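Local coordinates for ferrous IRON transport protein B homolog (Methanocaldococcus jannaschii, PDB 2WJI) that binds guanine nucleotides through the G-domain of a membrane protein that is probably a GTP-driven ferrous iron transporter, at residues Ala7-Pro12 with Val85-Asp90. Sequence-based numbering, arbitrary orientation.
Sequences ALIGNP and VVNIVD. With GNP (phosphoaminophosphonic acid-guanylate ester), chain C.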
loop_
_atom_site.group_PDB
_atom_site.type_symbol
_atom_site.label_atom_id
_atom_site.label_comp_id
_atom_site.label_asym_id
_atom_site.label_seq_id
_atom_site.Cartn_x
_atom_site.Cartn_y
_atom_site.Cartn_z
ATOM N N ALA A 7 -1.729 7.421 0.002
ATOM C CA ALA A 7 -0.357 7.152 0.425
ATOM C C ALA A 7 -0.085 5.657 0.442
ATOM O O ALA A 7 -0.923 4.886 0.906
ATOM C CB ALA A 7 -0.098 7.736 1.818
ATOM N N LEU A 8 1.085 5.263 -0.063
ATOM C CA LEU A 8 1.566 3.889 0.030
ATOM C C LEU A 8 2.492 3.789 1.240
ATOM O O LEU A 8 3.385 4.625 1.423
ATOM C CB LEU A 8 2.340 3.502 -1.232
ATOM C CG LEU A 8 1.656 3.816 -2.570
ATOM C CD1 LEU A 8 2.523 3.386 -3.753
ATOM C CD2 LEU A 8 0.277 3.169 -2.642
ATOM N N ILE A 9 2.283 2.779 2.071
ATOM C CA ILE A 9 3.143 2.613 3.238
ATOM C C ILE A 9 3.313 1.140 3.511
ATOM O O ILE A 9 2.411 0.346 3.228
ATOM C CB ILE A 9 2.577 3.332 4.485
ATOM C CG1 ILE A 9 3.669 3.497 5.558
ATOM C CG2 ILE A 9 1.370 2.586 5.042
ATOM C CD1 ILE A 9 3.228 4.314 6.756
ATOM N N GLY A 10 4.490 0.767 4.009
ATOM C CA GLY A 10 4.801 -0.624 4.285
ATOM C C GLY A 10 6.267 -0.856 4.650
ATOM O O GLY A 10 7.109 0.025 4.486
ATOM N N ASN A 11 6.564 -2.051 5.137
ATOM C CA ASN A 11 7.938 -2.460 5.468
ATOM C C ASN A 11 8.925 -2.279 4.315
ATOM O O ASN A 11 8.545 -2.333 3.144
ATOM C CB ASN A 11 7.956 -3.935 5.883
ATOM C CG ASN A 11 7.253 -4.186 7.199
ATOM O OD1 ASN A 11 6.803 -3.254 7.873
ATOM N ND2 ASN A 11 7.143 -5.456 7.572
ATOM N N PRO A 12 10.204 -2.056 4.643
ATOM C CA PRO A 12 11.226 -2.130 3.590
ATOM C C PRO A 12 11.062 -3.364 2.705
ATOM O O PRO A 12 10.764 -4.463 3.193
ATOM C CB PRO A 12 12.525 -2.255 4.388
ATOM C CG PRO A 12 12.243 -1.510 5.665
ATOM C CD PRO A 12 10.772 -1.700 5.955
ATOM N N VAL A 85 -4.997 5.183 3.049
ATOM C CA VAL A 85 -3.654 4.657 3.242
ATOM C C VAL A 85 -3.645 3.240 2.691
ATOM O O VAL A 85 -4.408 2.384 3.149
ATOM C CB VAL A 85 -3.233 4.673 4.727
ATOM C CG1 VAL A 85 -1.914 3.922 4.928
ATOM C CG2 VAL A 85 -3.110 6.110 5.234
ATOM N N VAL A 86 -2.814 3.006 1.679
ATOM C CA VAL A 86 -2.686 1.681 1.100
ATOM C C VAL A 86 -1.503 0.986 1.773
ATOM O O VAL A 86 -0.339 1.288 1.492
ATOM C CB VAL A 86 -2.496 1.725 -0.439
ATOM C CG1 VAL A 86 -2.310 0.332 -0.989
ATOM C CG2 VAL A 86 -3.690 2.383 -1.120
ATOM N N ASN A 87 -1.806 0.071 2.686
ATOM C CA ASN A 87 -0.767 -0.617 3.438
ATOM C C ASN A 87 -0.319 -1.837 2.641
ATOM O O ASN A 87 -1.061 -2.825 2.499
ATOM C CB ASN A 87 -1.282 -0.992 4.833
ATOM C CG ASN A 87 -0.244 -1.714 5.685
ATOM O OD1 ASN A 87 0.974 -1.592 5.483
ATOM N ND2 ASN A 87 -0.733 -2.471 6.660
ATOM N N ILE A 88 0.886 -1.745 2.086
ATOM C CA ILE A 88 1.425 -2.830 1.270
ATOM C C ILE A 88 2.149 -3.809 2.170
ATOM O O ILE A 88 3.025 -3.420 2.949
ATOM C CB ILE A 88 2.373 -2.304 0.182
ATOM C CG1 ILE A 88 1.592 -1.389 -0.771
ATOM C CG2 ILE A 88 3.020 -3.473 -0.569
ATOM C CD1 ILE A 88 2.452 -0.433 -1.563
ATOM N N VAL A 89 1.762 -5.074 2.077
ATOM C CA VAL A 89 2.318 -6.117 2.922
ATOM C C VAL A 89 2.842 -7.288 2.086
ATOM O O VAL A 89 2.310 -7.590 1.014
ATOM C CB VAL A 89 1.268 -6.617 3.942
ATOM C CG1 VAL A 89 0.644 -5.435 4.683
ATOM C CG2 VAL A 89 0.200 -7.425 3.254
ATOM N N ASP A 90 3.898 -7.930 2.580
ATOM C CA ASP A 90 4.504 -9.069 1.898
ATOM C C ASP A 90 3.768 -10.331 2.317
ATOM O O ASP A 90 3.739 -10.671 3.499
ATOM C CB ASP A 90 5.993 -9.156 2.257
ATOM C CG ASP A 90 6.727 -10.290 1.530
ATOM O OD1 ASP A 90 6.079 -11.147 0.886
ATOM O OD2 ASP A 90 7.977 -10.322 1.617
HETATM P PG GNP C . 12.133 0.061 -0.132
HETATM O O1G GNP C . 11.715 1.362 -0.740
HETATM O O2G GNP C . 11.614 -0.142 1.280
HETATM O O3G GNP C . 13.637 0.134 -0.234
HETATM N N3B GNP C . 11.640 -1.171 -1.033
HETATM P PB GNP C . 10.256 -1.314 -1.827
HETATM O O1B GNP C . 9.159 -1.539 -0.865
HETATM O O2B GNP C . 10.104 -0.149 -2.699
HETATM O O3A GNP C . 10.337 -2.563 -2.720
HETATM P PA GNP C . 10.576 -2.615 -4.249
HETATM O O1A GNP C . 9.293 -2.355 -4.951
HETATM O O2A GNP C . 11.732 -1.786 -4.658
HETATM O "O5'" GNP C . 10.942 -4.111 -4.537
HETATM C "C5'" GNP C . 11.649 -4.863 -3.559
HETATM C "C4'" GNP C . 11.995 -6.231 -4.118
HETATM O "O4'" GNP C . 10.829 -7.098 -4.110
HETATM C "C3'" GNP C . 12.508 -6.220 -5.554
HETATM O "O3'" GNP C . 13.467 -7.258 -5.718
HETATM C "C2'" GNP C . 11.258 -6.544 -6.346
HETATM O "O2'" GNP C . 11.559 -7.171 -7.574
HETATM C "C1'" GNP C . 10.594 -7.550 -5.420
HETATM N N9 GNP C . 9.166 -7.643 -5.677
HETATM C C8 GNP C . 8.281 -6.596 -5.795
HETATM N N7 GNP C . 7.062 -6.992 -6.045
HETATM C C5 GNP C . 7.150 -8.382 -6.109
HETATM C C6 GNP C . 6.152 -9.358 -6.352
HETATM O O6 GNP C . 4.943 -9.183 -6.574
HETATM N N1 GNP C . 6.668 -10.657 -6.333
HETATM C C2 GNP C . 7.989 -10.974 -6.106
HETATM N N2 GNP C . 8.302 -12.283 -6.126
HETATM N N3 GNP C . 8.931 -10.066 -5.872
HETATM C C4 GNP C . 8.444 -8.798 -5.891
HETATM O O HOH W 1 4.571 -3.906 5.200
#
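With CG1 of Ile9 anti to the backbone N (chi1 -163°), its CG2 branch falls between N and the carbonyl carbon and meets CG1 of Val85 at 3.5 Å, the two side chains crossing at a slant. Through the sheet from this pair, CG of Leu8, anti to the carbonyl carbon and beside the backbone N (chi1 -49°), sets CD2 alongside Val86, 3.8 Å from Val86 CB, while CD1 of Ile88 reaches Leu8 CB at 4.0 Å. The backbones run parallel: Val86 N donates to Ala7 O (2.8 Å), Ile9 N to Val86 O (3.1 Å), and Ile88 N to Ile9 O (2.8 Å). These are central neighbouring strands of the P-loop GTPase fold; strand 50-56 lines the other edge of strand 3-9, where Leu8 pairs with Val55, and helix 94-106 covers the Ile9 face with Leu104. From Gly10, the first residue of the P-loop, segment 7-12 parts from 85-90, and a water links the diverging backbones, accepting from Asn11 N and placed to donate to Ile88 O (2.8 Å), though other acceptors compete for its protons. Farther along, Pro12 CA comes within 3.1 Å of the gamma-phosphate oxygen O2G of GNP, which is hydrogen-bonded by Lys16 NZ and the backbone N of Asn13, Gly15 and Ser17.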